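Long-range contacts in putative L-alanine-DL-glutamate epimerase (Burkholderia xenovorans, PDB 2OO6), which probably catalyses racemisation or epimerisation as a metal-dependent member of the mandelate racemase/muconate lactonizing enzyme family: residues Trp34-Glu39 against Asn319-Leu324; Phe41-Val46 against Gly81-Glu86; Leu217-Phe222 against Glu245-Ser250; Ser250-Ala255 against Phe281-Val286; Ser267-Phe272 against Val288-Thr293. One frame throughout, in Å; residues are numbered along the deposited sequence. Where two conformers were deposited one is given.

Interaction 1 (Trp34-Glu39 against Asn319-Leu324); sequences WSEFDE and NFYGHL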
# COMPACT_ATOMS: atom_id res chain seq x y z
N TRP A 34 -35.77 17.38 -25.40
CA TRP A 34 -36.31 17.19 -24.08
C TRP A 34 -35.43 16.34 -23.17
O TRP A 34 -34.77 15.38 -23.62
CB TRP A 34 -37.63 16.44 -24.19
CG TRP A 34 -38.79 17.19 -24.81
CD1 TRP A 34 -39.21 17.13 -26.11
CD2 TRP A 34 -39.70 18.07 -24.13
NE1 TRP A 34 -40.32 17.92 -26.30
CE2 TRP A 34 -40.65 18.51 -25.10
CE3 TRP A 34 -39.81 18.54 -22.81
CZ2 TRP A 34 -41.69 19.38 -24.78
CZ3 TRP A 34 -40.86 19.41 -22.49
CH2 TRP A 34 -41.78 19.83 -23.48
N SER A 35 -35.48 16.61 -21.88
CA SER A 35 -35.02 15.63 -20.91
C SER A 35 -35.97 15.57 -19.73
O SER A 35 -36.92 16.37 -19.63
CB SER A 35 -33.59 15.91 -20.43
OG SER A 35 -33.55 17.12 -19.70
N GLU A 36 -35.73 14.60 -18.86
CA GLU A 36 -36.53 14.44 -17.66
C GLU A 36 -35.55 14.49 -16.51
O GLU A 36 -34.43 13.97 -16.63
CB GLU A 36 -37.34 13.14 -17.69
CG GLU A 36 -38.40 13.05 -16.57
CD GLU A 36 -39.25 11.78 -16.58
OE1 GLU A 36 -39.48 11.14 -17.63
OE2 GLU A 36 -39.72 11.42 -15.48
N PHE A 37 -35.93 15.15 -15.43
CA PHE A 37 -35.11 15.18 -14.23
C PHE A 37 -36.00 15.12 -12.99
O PHE A 37 -37.24 15.09 -13.09
CB PHE A 37 -34.18 16.41 -14.23
CG PHE A 37 -34.89 17.74 -14.11
CD1 PHE A 37 -34.98 18.37 -12.87
CD2 PHE A 37 -35.40 18.38 -15.23
CE1 PHE A 37 -35.60 19.63 -12.73
CE2 PHE A 37 -36.03 19.64 -15.11
CZ PHE A 37 -36.14 20.27 -13.86
N ASP A 38 -35.38 15.09 -11.81
CA ASP A 38 -36.15 14.87 -10.61
C ASP A 38 -35.61 15.72 -9.49
O ASP A 38 -34.40 15.93 -9.40
CB ASP A 38 -36.06 13.39 -10.24
CG ASP A 38 -36.52 13.11 -8.82
OD1 ASP A 38 -37.73 12.80 -8.67
OD2 ASP A 38 -35.68 13.19 -7.88
N GLU A 39 -36.52 16.22 -8.65
CA GLU A 39 -36.15 16.86 -7.39
C GLU A 39 -36.46 16.04 -6.13
O GLU A 39 -35.85 16.25 -5.07
CB GLU A 39 -36.77 18.25 -7.26
CG GLU A 39 -36.23 19.22 -8.28
CD GLU A 39 -36.47 20.67 -7.92
OE1 GLU A 39 -36.86 20.97 -6.76
OE2 GLU A 39 -36.22 21.52 -8.79
N ASN A 319 -33.14 3.85 -13.37
CA ASN A 319 -34.31 4.29 -14.14
C ASN A 319 -35.56 4.14 -13.30
O ASN A 319 -36.14 3.05 -13.27
CB ASN A 319 -34.44 3.39 -15.38
CG ASN A 319 -35.61 3.79 -16.26
OD1 ASN A 319 -35.90 4.97 -16.43
ND2 ASN A 319 -36.30 2.80 -16.81
N PHE A 320 -35.96 5.18 -12.58
CA PHE A 320 -37.18 5.05 -11.77
C PHE A 320 -38.06 6.30 -11.79
O PHE A 320 -38.71 6.65 -10.81
CB PHE A 320 -36.88 4.50 -10.35
CG PHE A 320 -36.56 5.54 -9.30
CD1 PHE A 320 -37.24 5.53 -8.08
CD2 PHE A 320 -35.59 6.52 -9.52
CE1 PHE A 320 -36.96 6.47 -7.08
CE2 PHE A 320 -35.29 7.47 -8.51
CZ PHE A 320 -35.98 7.45 -7.30
N TYR A 321 -38.11 6.92 -12.97
CA TYR A 321 -39.01 8.08 -13.18
C TYR A 321 -39.99 7.78 -14.32
O TYR A 321 -40.50 6.65 -14.40
CB TYR A 321 -38.27 9.42 -13.39
CG TYR A 321 -37.24 9.77 -12.33
CD1 TYR A 321 -35.93 10.11 -12.70
CD2 TYR A 321 -37.56 9.77 -10.97
CE1 TYR A 321 -34.97 10.43 -11.74
CE2 TYR A 321 -36.60 10.08 -10.00
CZ TYR A 321 -35.31 10.41 -10.39
OH TYR A 321 -34.35 10.72 -9.45
N GLY A 322 -40.30 8.76 -15.18
CA GLY A 322 -41.33 8.59 -16.21
C GLY A 322 -40.86 7.94 -17.52
O GLY A 322 -39.70 7.49 -17.63
N HIS A 323 -41.75 7.86 -18.52
CA HIS A 323 -41.40 7.24 -19.81
C HIS A 323 -40.17 7.85 -20.46
O HIS A 323 -39.39 7.11 -21.07
CB HIS A 323 -42.53 7.34 -20.83
CG HIS A 323 -43.68 6.44 -20.57
ND1 HIS A 323 -43.58 5.30 -19.78
CD2 HIS A 323 -44.96 6.48 -21.02
CE1 HIS A 323 -44.75 4.68 -19.77
NE2 HIS A 323 -45.61 5.38 -20.50
N LEU A 324 -40.04 9.18 -20.39
CA LEU A 324 -38.89 9.83 -21.05
C LEU A 324 -37.56 9.32 -20.42
O LEU A 324 -36.61 9.04 -21.15
CB LEU A 324 -38.96 11.35 -21.03
CG LEU A 324 -37.75 12.07 -21.66
CD1 LEU A 324 -37.46 11.51 -23.08
CD2 LEU A 324 -38.02 13.59 -21.72
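Between E36 and L324 the two backbones come to 6.2 Å from CA to CA, the end of strand 32-37 running nearly antiparallel to the turn that leads into helix 323-335. The CG of E36 lies anti to the backbone N (chi1 -169°) and the chain beyond is extended, which carries the carboxylate to the start of the helix. There OE2 accepts from G322 N at 2.7 Å, met on the syn side but 23° out of the carboxylate plane. OE1 accepts from C325 N, one residue past the segment, and packs on L324 CB at 3.4 Å. One carboxylate thus takes up the N-cap amide of G322 and that of C325 in the first turn, where the helix dipole would probably stabilise its charge. L324 and E36 lie alongside each other, running opposite ways, and L324 CD2 is 3.8 Å from W34 CB. Further along, D38 CB makes a CH-pi contact with one face of the Y321 ring, offset toward the rim and with doubtful spacing; F320 CD2 covers the opposite face. D38 OD2 accepts from F41 N. This is a domain interface of the enolase superfamily: the edge strand of the N-terminal capping sheet laid on a helix start of the C-terminal barrel.

Interaction 2 (Phe41-Val46 against Gly81-Glu86); sequences FGSPGV and GGVVSE
S43 and E86 face each other across this contact. S43 OG, turned beside its own backbone N (chi1 -55°), donates a short 2.6 Å hydrogen bond to E86 OE2, which receives it on its syn lone pair, on the side of the other carboxylate oxygen. E86 reaches it with a chain extended beyond CG. V46 crosses the E86 side chain at about a right angle: its CG2 lies 3.5 Å from E86 OE1 and 3.9 Å from E86 CB, so the aliphatic part of the glutamate has an apolar neighbour as well. Both segments belong to the N-terminal domain of the enolase superfamily, where a type II turn from S43 to V46 delivers the chain into helix 46-57, with G45 as its N-cap residue, against the start of helix 82-102. V83 points into that turn with both branches. CG1 rests on the peptide between G45 and V46, 3.5 Å from V46 N, whereas CG2 meets P44 O at 3.3 Å and S43 CA at 3.8 Å. P44 O is buried by this contact and has no polar partner in the model; a methyl group is what meets it. W295 touches both S43 and E86, and A79 of the second subunit packs on the same pair.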
# COMPACT_ATOMS: atom_id res chain seq x y z
N PHE A 41 -36.03 12.83 -5.18
CA PHE A 41 -35.05 11.91 -4.60
C PHE A 41 -33.90 12.68 -3.93
O PHE A 41 -32.74 12.59 -4.35
CB PHE A 41 -34.54 10.90 -5.63
CG PHE A 41 -33.84 9.69 -5.02
CD1 PHE A 41 -34.45 8.96 -3.99
CD2 PHE A 41 -32.60 9.27 -5.49
CE1 PHE A 41 -33.81 7.85 -3.42
CE2 PHE A 41 -31.95 8.14 -4.95
CZ PHE A 41 -32.56 7.44 -3.89
N GLY A 42 -34.26 13.45 -2.90
CA GLY A 42 -33.33 14.23 -2.07
C GLY A 42 -32.65 15.40 -2.77
O GLY A 42 -31.58 15.85 -2.31
N SER A 43 -33.29 15.93 -3.82
CA SER A 43 -32.61 16.89 -4.71
C SER A 43 -33.35 18.23 -4.92
O SER A 43 -33.59 18.62 -6.07
CB SER A 43 -32.29 16.22 -6.07
OG SER A 43 -31.52 15.01 -5.92
N PRO A 44 -33.64 18.98 -3.82
CA PRO A 44 -34.26 20.30 -4.01
C PRO A 44 -33.23 21.21 -4.67
O PRO A 44 -32.03 21.06 -4.39
CB PRO A 44 -34.49 20.80 -2.57
CG PRO A 44 -33.46 20.04 -1.72
CD PRO A 44 -33.35 18.70 -2.40
N GLY A 45 -33.67 22.13 -5.54
CA GLY A 45 -32.76 23.10 -6.15
C GLY A 45 -32.39 22.83 -7.60
O GLY A 45 -31.81 23.70 -8.25
N VAL A 46 -32.67 21.63 -8.12
CA VAL A 46 -32.25 21.31 -9.49
C VAL A 46 -32.84 22.30 -10.53
O VAL A 46 -32.13 22.76 -11.41
CB VAL A 46 -32.55 19.83 -9.93
CG1 VAL A 46 -32.03 19.58 -11.33
CG2 VAL A 46 -31.92 18.82 -8.96
N GLY A 81 -21.04 18.40 -8.35
CA GLY A 81 -21.68 17.21 -7.80
C GLY A 81 -23.11 17.51 -7.39
O GLY A 81 -23.57 18.64 -7.55
N GLY A 82 -23.82 16.50 -6.91
CA GLY A 82 -25.14 16.71 -6.32
C GLY A 82 -26.07 17.49 -7.22
O GLY A 82 -26.15 17.25 -8.43
N VAL A 83 -26.74 18.47 -6.62
CA VAL A 83 -27.83 19.15 -7.31
C VAL A 83 -27.31 19.96 -8.50
O VAL A 83 -27.95 20.05 -9.56
CB VAL A 83 -28.66 19.98 -6.31
CG1 VAL A 83 -29.41 21.07 -7.01
CG2 VAL A 83 -29.65 19.03 -5.57
N VAL A 84 -26.09 20.51 -8.37
CA VAL A 84 -25.50 21.25 -9.48
C VAL A 84 -25.31 20.31 -10.70
O VAL A 84 -25.71 20.62 -11.83
CB VAL A 84 -24.19 21.93 -9.03
CG1 VAL A 84 -23.28 22.26 -10.24
CG2 VAL A 84 -24.49 23.21 -8.21
N SER A 85 -24.72 19.14 -10.46
CA SER A 85 -24.40 18.21 -11.54
C SER A 85 -25.67 17.62 -12.14
O SER A 85 -25.71 17.32 -13.34
CB SER A 85 -23.45 17.11 -11.04
OG SER A 85 -22.11 17.65 -10.88
N GLU A 86 -26.71 17.47 -11.32
CA GLU A 86 -28.03 17.06 -11.82
C GLU A 86 -28.56 18.09 -12.81
O GLU A 86 -29.14 17.72 -13.85
CB GLU A 86 -29.02 16.91 -10.66
CG GLU A 86 -28.86 15.60 -9.87
CD GLU A 86 -29.92 15.44 -8.79
OE1 GLU A 86 -31.10 15.40 -9.15
OE2 GLU A 86 -29.57 15.32 -7.60

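Interaction 3 (Leu217-Phe222 against Glu245-Ser250); sequences LLDLNF and EIDSYS
F222 lays its ring across D247 and Y249. From CB the side chain leaves beside the backbone N (chi1 -72°), which brings CG to 3.9 Å from D247 CB. CD1 passes D247 O at 3.5 Å, and CE2 runs 3.5 Å from D247 CB, which sits over the ring centre in a CH-pi contact 10° off the normal. CE1 lies over one face of the Y249 ring, and CZ, at the tip, comes 3.4 Å from Y249 OH, itself hydrogen-bonded to R77 O of the second subunit; the two ring planes stand 51° apart. Behind F222, D247 N donates to N221 O, and a water joins N221 ND2 to D247 OD2. D219 and E245, both magnesium ligands, stack their carboxylates, D219 OD2 to E245 OE1 3.9 Å; K163 salt-bridges E245, probably easing the repulsion. Strands 215-219 and 243-245 run parallel as neighbours in the barrel sheet, between strands 161-168 and 265-267; L220 packs on helix 226-235, and I246 between it and helix 251-259.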
# COMPACT_ATOMS: atom_id res chain seq x y z
N LEU A 217 -33.56 -9.29 -6.78
CA LEU A 217 -32.56 -8.27 -6.44
C LEU A 217 -33.04 -7.67 -5.15
O LEU A 217 -34.24 -7.51 -4.96
CB LEU A 217 -32.50 -7.17 -7.52
CG LEU A 217 -31.81 -7.51 -8.86
CD1 LEU A 217 -32.58 -8.52 -9.70
CD2 LEU A 217 -31.61 -6.21 -9.67
N LEU A 218 -32.11 -7.34 -4.24
CA LEU A 218 -32.48 -6.75 -2.95
C LEU A 218 -31.77 -5.39 -2.81
O LEU A 218 -30.55 -5.31 -2.90
CB LEU A 218 -32.09 -7.69 -1.80
CG LEU A 218 -32.25 -7.14 -0.37
CD1 LEU A 218 -33.70 -6.84 -0.03
CD2 LEU A 218 -31.62 -8.11 0.67
N ASP A 219 -32.55 -4.33 -2.62
CA ASP A 219 -31.99 -2.98 -2.52
C ASP A 219 -32.08 -2.54 -1.07
O ASP A 219 -33.19 -2.42 -0.51
CB ASP A 219 -32.74 -2.01 -3.45
CG ASP A 219 -32.07 -0.63 -3.56
OD1 ASP A 219 -31.04 -0.36 -2.86
OD2 ASP A 219 -32.59 0.17 -4.36
N LEU A 220 -30.91 -2.31 -0.48
CA LEU A 220 -30.80 -1.85 0.91
C LEU A 220 -30.64 -0.33 1.01
O LEU A 220 -30.66 0.23 2.12
CB LEU A 220 -29.67 -2.59 1.63
CG LEU A 220 -29.74 -4.13 1.56
CD1 LEU A 220 -28.52 -4.78 2.24
CD2 LEU A 220 -31.08 -4.63 2.18
N ASN A 221 -30.46 0.32 -0.15
CA ASN A 221 -30.26 1.75 -0.24
C ASN A 221 -29.19 2.21 0.77
O ASN A 221 -28.13 1.61 0.83
CB ASN A 221 -31.59 2.51 -0.11
CG ASN A 221 -32.57 2.18 -1.25
OD1 ASN A 221 -33.39 1.28 -1.10
ND2 ASN A 221 -32.44 2.88 -2.39
N PHE A 222 -29.47 3.26 1.54
CA PHE A 222 -28.54 3.77 2.54
C PHE A 222 -29.02 3.35 3.96
O PHE A 222 -28.78 4.06 4.92
CB PHE A 222 -28.46 5.31 2.51
CG PHE A 222 -27.75 5.92 1.31
CD1 PHE A 222 -26.38 6.22 1.36
CD2 PHE A 222 -28.48 6.28 0.16
CE1 PHE A 222 -25.74 6.81 0.25
CE2 PHE A 222 -27.83 6.91 -0.93
CZ PHE A 222 -26.50 7.17 -0.88
N GLU A 245 -27.93 -4.53 -3.21
CA GLU A 245 -27.57 -3.16 -3.59
C GLU A 245 -27.41 -2.34 -2.33
O GLU A 245 -28.32 -2.27 -1.48
CB GLU A 245 -28.68 -2.58 -4.49
CG GLU A 245 -28.32 -1.23 -5.14
CD GLU A 245 -29.32 -0.85 -6.23
OE1 GLU A 245 -30.15 -1.71 -6.67
OE2 GLU A 245 -29.27 0.32 -6.65
N ILE A 246 -26.25 -1.70 -2.20
CA ILE A 246 -25.88 -0.97 -0.98
C ILE A 246 -25.26 0.37 -1.40
O ILE A 246 -24.19 0.41 -2.02
CB ILE A 246 -24.82 -1.77 -0.14
CG1 ILE A 246 -25.43 -3.09 0.39
CG2 ILE A 246 -24.24 -0.88 1.02
CD1 ILE A 246 -24.40 -4.10 0.99
N ASP A 247 -25.94 1.47 -1.09
CA ASP A 247 -25.36 2.79 -1.34
C ASP A 247 -24.53 3.21 -0.13
O ASP A 247 -24.95 3.05 1.01
CB ASP A 247 -26.43 3.83 -1.65
CG ASP A 247 -27.22 3.46 -2.90
OD1 ASP A 247 -26.63 3.45 -3.99
OD2 ASP A 247 -28.42 3.18 -2.75
N SER A 248 -23.34 3.74 -0.41
CA SER A 248 -22.38 4.12 0.62
C SER A 248 -21.43 5.18 0.10
O SER A 248 -21.02 5.14 -1.08
CB SER A 248 -21.58 2.86 1.02
OG SER A 248 -20.50 3.17 1.89
N TYR A 249 -21.07 6.10 0.98
CA TYR A 249 -20.01 7.07 0.72
C TYR A 249 -18.67 6.68 1.36
O TYR A 249 -17.76 7.52 1.46
CB TYR A 249 -20.43 8.47 1.12
CG TYR A 249 -21.71 8.93 0.43
CD1 TYR A 249 -21.90 8.72 -0.95
CD2 TYR A 249 -22.73 9.59 1.15
CE1 TYR A 249 -23.07 9.15 -1.60
CE2 TYR A 249 -23.93 10.03 0.50
CZ TYR A 249 -24.07 9.81 -0.88
OH TYR A 249 -25.20 10.22 -1.55
N SER A 250 -18.56 5.41 1.75
CA SER A 250 -17.30 4.87 2.25
C SER A 250 -16.82 3.75 1.33
O SER A 250 -17.23 2.58 1.48
CB SER A 250 -17.45 4.32 3.67
OG SER A 250 -16.20 3.78 4.10
O HOH W 1 -30.40 4.94 -2.66

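Interaction 4 (Ser250-Ala255 against Phe281-Val286); sequences SPQGLA and FDANAV
N284 O is gripped twice: a water donates to it at 2.8 Å, and R258 NH1 donates as well. The same water donates to A255 O and so bridges the two segments. The setting is the outer layer of the beta/alpha barrel, where helix 251-259 lies beside the end of helix 273-282. The latter closes with a Schellman motif, N284 taking positive phi, and the chain then turns back toward strand 288-291. Helix 251-259 is preceded by S250, its N-cap, whose OG accepts from G253 N. Between the segments the outer apolar contacts are made by alanines, and the backbones come as near as 3.8 Å between A255 CA and A285 CA. A255 CB lies 3.9 Å from A283 CB, and in the conformer given Q252 NE2 lies near that same A283 methyl group. A283 O takes a 2.7 Å hydrogen bond from a second water, which in this conformer also reaches Q252 OE1. Deeper in, L254 passes alongside A285. With chi1 at 179°, the branches of L254 swing inward to I265 and S267 of the barrel strand. The CG itself packs against A285 O, which is buried here without a polar partner. V286 crosses L254 at an angle, with V286 CG1 4.0 Å from L254 CD2.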
# COMPACT_ATOMS: atom_id res chain seq x y z
N SER A 250 -18.56 5.41 1.75
CA SER A 250 -17.30 4.87 2.25
C SER A 250 -16.82 3.75 1.33
O SER A 250 -17.23 2.58 1.48
CB SER A 250 -17.45 4.32 3.67
OG SER A 250 -16.20 3.78 4.10
N PRO A 251 -15.96 4.10 0.36
CA PRO A 251 -15.38 3.08 -0.53
C PRO A 251 -14.70 1.94 0.27
O PRO A 251 -14.92 0.77 -0.03
CB PRO A 251 -14.32 3.84 -1.34
CG PRO A 251 -14.62 5.30 -1.17
CD PRO A 251 -15.46 5.46 0.09
N GLN A 252 -13.88 2.27 1.27
CA GLN A 252 -13.27 1.19 2.05
C GLN A 252 -14.30 0.39 2.86
O GLN A 252 -14.13 -0.83 3.00
CB GLN A 252 -12.08 1.65 2.90
CG GLN A 252 -10.84 2.13 2.10
CD GLN A 252 -10.22 1.09 1.14
OE1 GLN A 252 -10.33 -0.12 1.35
NE2 GLN A 252 -9.58 1.59 0.09
N GLY A 253 -15.36 1.01 3.37
CA GLY A 253 -16.36 0.25 4.12
C GLY A 253 -17.19 -0.64 3.21
O GLY A 253 -17.45 -1.79 3.53
N LEU A 254 -17.62 -0.10 2.07
CA LEU A 254 -18.34 -0.93 1.12
C LEU A 254 -17.47 -2.12 0.64
O LEU A 254 -17.97 -3.24 0.54
CB LEU A 254 -18.90 -0.11 -0.04
CG LEU A 254 -19.66 -0.91 -1.12
CD1 LEU A 254 -20.85 -1.64 -0.48
CD2 LEU A 254 -20.17 -0.01 -2.27
N ALA A 255 -16.18 -1.88 0.36
CA ALA A 255 -15.27 -2.96 -0.09
C ALA A 255 -15.16 -4.07 0.96
O ALA A 255 -15.08 -5.27 0.62
CB ALA A 255 -13.90 -2.39 -0.40
N PHE A 281 -14.06 1.59 -7.45
CA PHE A 281 -13.44 0.59 -8.31
C PHE A 281 -12.03 0.25 -7.81
O PHE A 281 -11.64 -0.91 -7.79
CB PHE A 281 -13.42 1.04 -9.76
CG PHE A 281 -14.80 1.27 -10.37
CD1 PHE A 281 -15.98 0.88 -9.72
CD2 PHE A 281 -14.90 1.82 -11.65
CE1 PHE A 281 -17.24 1.08 -10.31
CE2 PHE A 281 -16.14 2.04 -12.25
CZ PHE A 281 -17.31 1.67 -11.58
N ASP A 282 -11.29 1.26 -7.36
CA ASP A 282 -9.92 1.06 -6.87
C ASP A 282 -9.91 0.16 -5.63
O ASP A 282 -8.99 -0.64 -5.45
CB ASP A 282 -9.29 2.40 -6.50
CG ASP A 282 -8.86 3.20 -7.72
OD1 ASP A 282 -8.86 2.66 -8.85
OD2 ASP A 282 -8.55 4.39 -7.52
N ALA A 283 -10.95 0.28 -4.79
CA ALA A 283 -11.12 -0.55 -3.60
C ALA A 283 -11.75 -1.95 -3.81
O ALA A 283 -11.91 -2.67 -2.81
CB ALA A 283 -11.93 0.20 -2.56
N ASN A 284 -12.09 -2.33 -5.04
CA ASN A 284 -12.80 -3.61 -5.30
C ASN A 284 -14.16 -3.60 -4.59
O ASN A 284 -14.59 -4.61 -4.02
CB ASN A 284 -12.00 -4.85 -4.79
CG ASN A 284 -10.68 -5.06 -5.53
OD1 ASN A 284 -9.62 -5.30 -4.90
ND2 ASN A 284 -10.71 -4.98 -6.83
N ALA A 285 -14.85 -2.45 -4.62
CA ALA A 285 -16.02 -2.29 -3.79
C ALA A 285 -17.28 -2.94 -4.37
O ALA A 285 -18.19 -3.25 -3.60
CB ALA A 285 -16.28 -0.78 -3.43
N VAL A 286 -17.33 -3.14 -5.70
CA VAL A 286 -18.58 -3.59 -6.35
C VAL A 286 -18.42 -4.68 -7.42
O VAL A 286 -17.47 -4.68 -8.20
CB VAL A 286 -19.39 -2.41 -7.02
CG1 VAL A 286 -19.81 -1.30 -6.01
CG2 VAL A 286 -18.65 -1.81 -8.19
O HOH W 2 -10.30 -2.58 -0.65
O HOH W 3 -13.74 -5.80 -1.67

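Interaction 5 (Ser267-Phe272 against Val288-Thr293); sequences SCETLF and VAIVDT
I290 N donates to S267 O at 2.7 Å, a straight bond with 168° at the hydrogen. The companion bond of the parallel pairing, from S267 N to V288 O, is weak at 3.3 Å. Past these the chains part, because C268 to L271 forms a type I turn, and water takes over the bridging. One water accepts from D292 N and lies within bonding distance of C268 O and L271 O. Another donates to E269 O and to D292 OD2. D292 is at the N-cap position, its OD1 accepting from W295 N, so OD1 caps the helix while OD2 takes the water that bridges to E269 O.

The packing centres on I290, whose side chain points at the turn. Its CG1 bends back over S267 O at 3.4 Å, and I290 CG2 touches E269 CB at 3.5 Å. E269 has CG between its backbone N and carbonyl carbon (chi1 89°), and from there the chain runs out extended toward E245, OE1 of E269 lying near OE2 of that residue. The two carboxylates lie close; both are magnesium ligands, and a bound metal would probably offset their repulsion. E269 thus stands at the C-terminal end of strand 265-267, the position of the third metal ligand, after D219 and E245, in the beta/alpha barrel of the enolase superfamily.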
# COMPACT_ATOMS: atom_id res chain seq x y z
N SER A 267 -23.77 -1.00 -6.41
CA SER A 267 -23.78 0.33 -5.77
C SER A 267 -23.62 1.43 -6.83
O SER A 267 -23.53 1.13 -8.05
CB SER A 267 -22.62 0.43 -4.75
OG SER A 267 -22.80 1.50 -3.82
N CYS A 268 -23.60 2.68 -6.36
CA CYS A 268 -23.10 3.85 -7.14
C CYS A 268 -24.20 4.69 -7.80
O CYS A 268 -23.91 5.67 -8.51
CB CYS A 268 -22.07 3.46 -8.21
SG CYS A 268 -20.65 2.47 -7.60
N GLU A 269 -25.46 4.30 -7.59
CA GLU A 269 -26.56 4.97 -8.30
C GLU A 269 -26.64 6.47 -8.01
O GLU A 269 -27.28 7.20 -8.78
CB GLU A 269 -27.92 4.29 -7.99
CG GLU A 269 -28.66 4.81 -6.79
CD GLU A 269 -30.07 4.17 -6.62
OE1 GLU A 269 -30.46 3.30 -7.43
OE2 GLU A 269 -30.77 4.52 -5.64
N THR A 270 -25.99 6.93 -6.93
CA THR A 270 -26.04 8.35 -6.52
C THR A 270 -24.77 9.09 -6.91
O THR A 270 -24.66 10.28 -6.62
CB THR A 270 -26.28 8.56 -4.98
OG1 THR A 270 -25.11 8.18 -4.25
CG2 THR A 270 -27.50 7.76 -4.48
N LEU A 271 -23.83 8.41 -7.58
CA LEU A 271 -22.53 9.01 -7.85
C LEU A 271 -22.43 9.79 -9.16
O LEU A 271 -23.09 9.46 -10.15
CB LEU A 271 -21.40 7.99 -7.74
CG LEU A 271 -21.33 7.14 -6.46
CD1 LEU A 271 -20.15 6.15 -6.54
CD2 LEU A 271 -21.21 8.04 -5.18
N PHE A 272 -21.52 10.78 -9.18
CA PHE A 272 -21.34 11.66 -10.35
C PHE A 272 -19.93 11.62 -10.92
O PHE A 272 -18.96 11.99 -10.24
CB PHE A 272 -21.61 13.11 -9.96
CG PHE A 272 -23.01 13.37 -9.50
CD1 PHE A 272 -23.96 13.87 -10.40
CD2 PHE A 272 -23.37 13.16 -8.18
CE1 PHE A 272 -25.27 14.13 -9.98
CE2 PHE A 272 -24.69 13.41 -7.75
CZ PHE A 272 -25.64 13.90 -8.66
N VAL A 288 -21.17 -4.84 -9.51
CA VAL A 288 -21.91 -4.11 -10.56
C VAL A 288 -21.98 -2.64 -10.21
O VAL A 288 -22.29 -2.28 -9.07
CB VAL A 288 -23.36 -4.66 -10.73
CG1 VAL A 288 -24.14 -3.82 -11.77
CG2 VAL A 288 -23.35 -6.18 -11.10
N ALA A 289 -21.76 -1.78 -11.20
CA ALA A 289 -21.85 -0.33 -10.97
C ALA A 289 -23.16 0.20 -11.53
O ALA A 289 -23.43 0.05 -12.72
CB ALA A 289 -20.68 0.37 -11.58
N ILE A 290 -23.98 0.81 -10.69
CA ILE A 290 -25.19 1.49 -11.17
C ILE A 290 -24.86 2.92 -11.59
O ILE A 290 -24.25 3.68 -10.83
CB ILE A 290 -26.29 1.58 -10.09
CG1 ILE A 290 -26.50 0.23 -9.35
CG2 ILE A 290 -27.61 2.12 -10.70
CD1 ILE A 290 -26.92 -0.91 -10.22
N VAL A 291 -25.33 3.30 -12.78
CA VAL A 291 -25.05 4.63 -13.32
C VAL A 291 -26.34 5.39 -13.54
O VAL A 291 -27.21 4.97 -14.35
CB VAL A 291 -24.28 4.56 -14.65
CG1 VAL A 291 -23.99 5.98 -15.17
CG2 VAL A 291 -22.94 3.79 -14.45
N ASP A 292 -26.46 6.52 -12.89
CA ASP A 292 -27.67 7.29 -13.06
C ASP A 292 -27.42 8.29 -14.18
O ASP A 292 -26.78 9.32 -13.97
CB ASP A 292 -28.10 7.99 -11.75
CG ASP A 292 -29.46 8.64 -11.89
OD1 ASP A 292 -29.78 9.14 -13.03
OD2 ASP A 292 -30.23 8.65 -10.91
N THR A 293 -27.89 7.95 -15.37
CA THR A 293 -27.64 8.79 -16.55
C THR A 293 -28.55 10.01 -16.60
O THR A 293 -28.26 10.97 -17.32
CB THR A 293 -27.82 8.00 -17.88
OG1 THR A 293 -29.21 7.81 -18.13
CG2 THR A 293 -27.11 6.63 -17.86
O HOH W 4 -24.60 7.03 -10.87
O HOH W 5 -29.64 8.48 -7.81

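Interaction 1 spans most of the chain, joining the N-terminal capping domain to the barrel, and the other four are nested inside its loop. Interaction 2, about 14 Å away between centres, touches it and stays within the capping domain. Interactions 3 and 5 lie about 11 Å apart on one barrel sheet, with strands 215-219, 243-245, 265-267 and 288-291 side by side; they bring together D219, E245 and E269, the three ligands of one magnesium site. Interaction 4 packs the helices outside those strands and crosses interaction 5 along the chain. F272 of interaction 5 packs on S85 and E86 of interaction 2, so the capping domain reaches the metal-bearing end of the barrel.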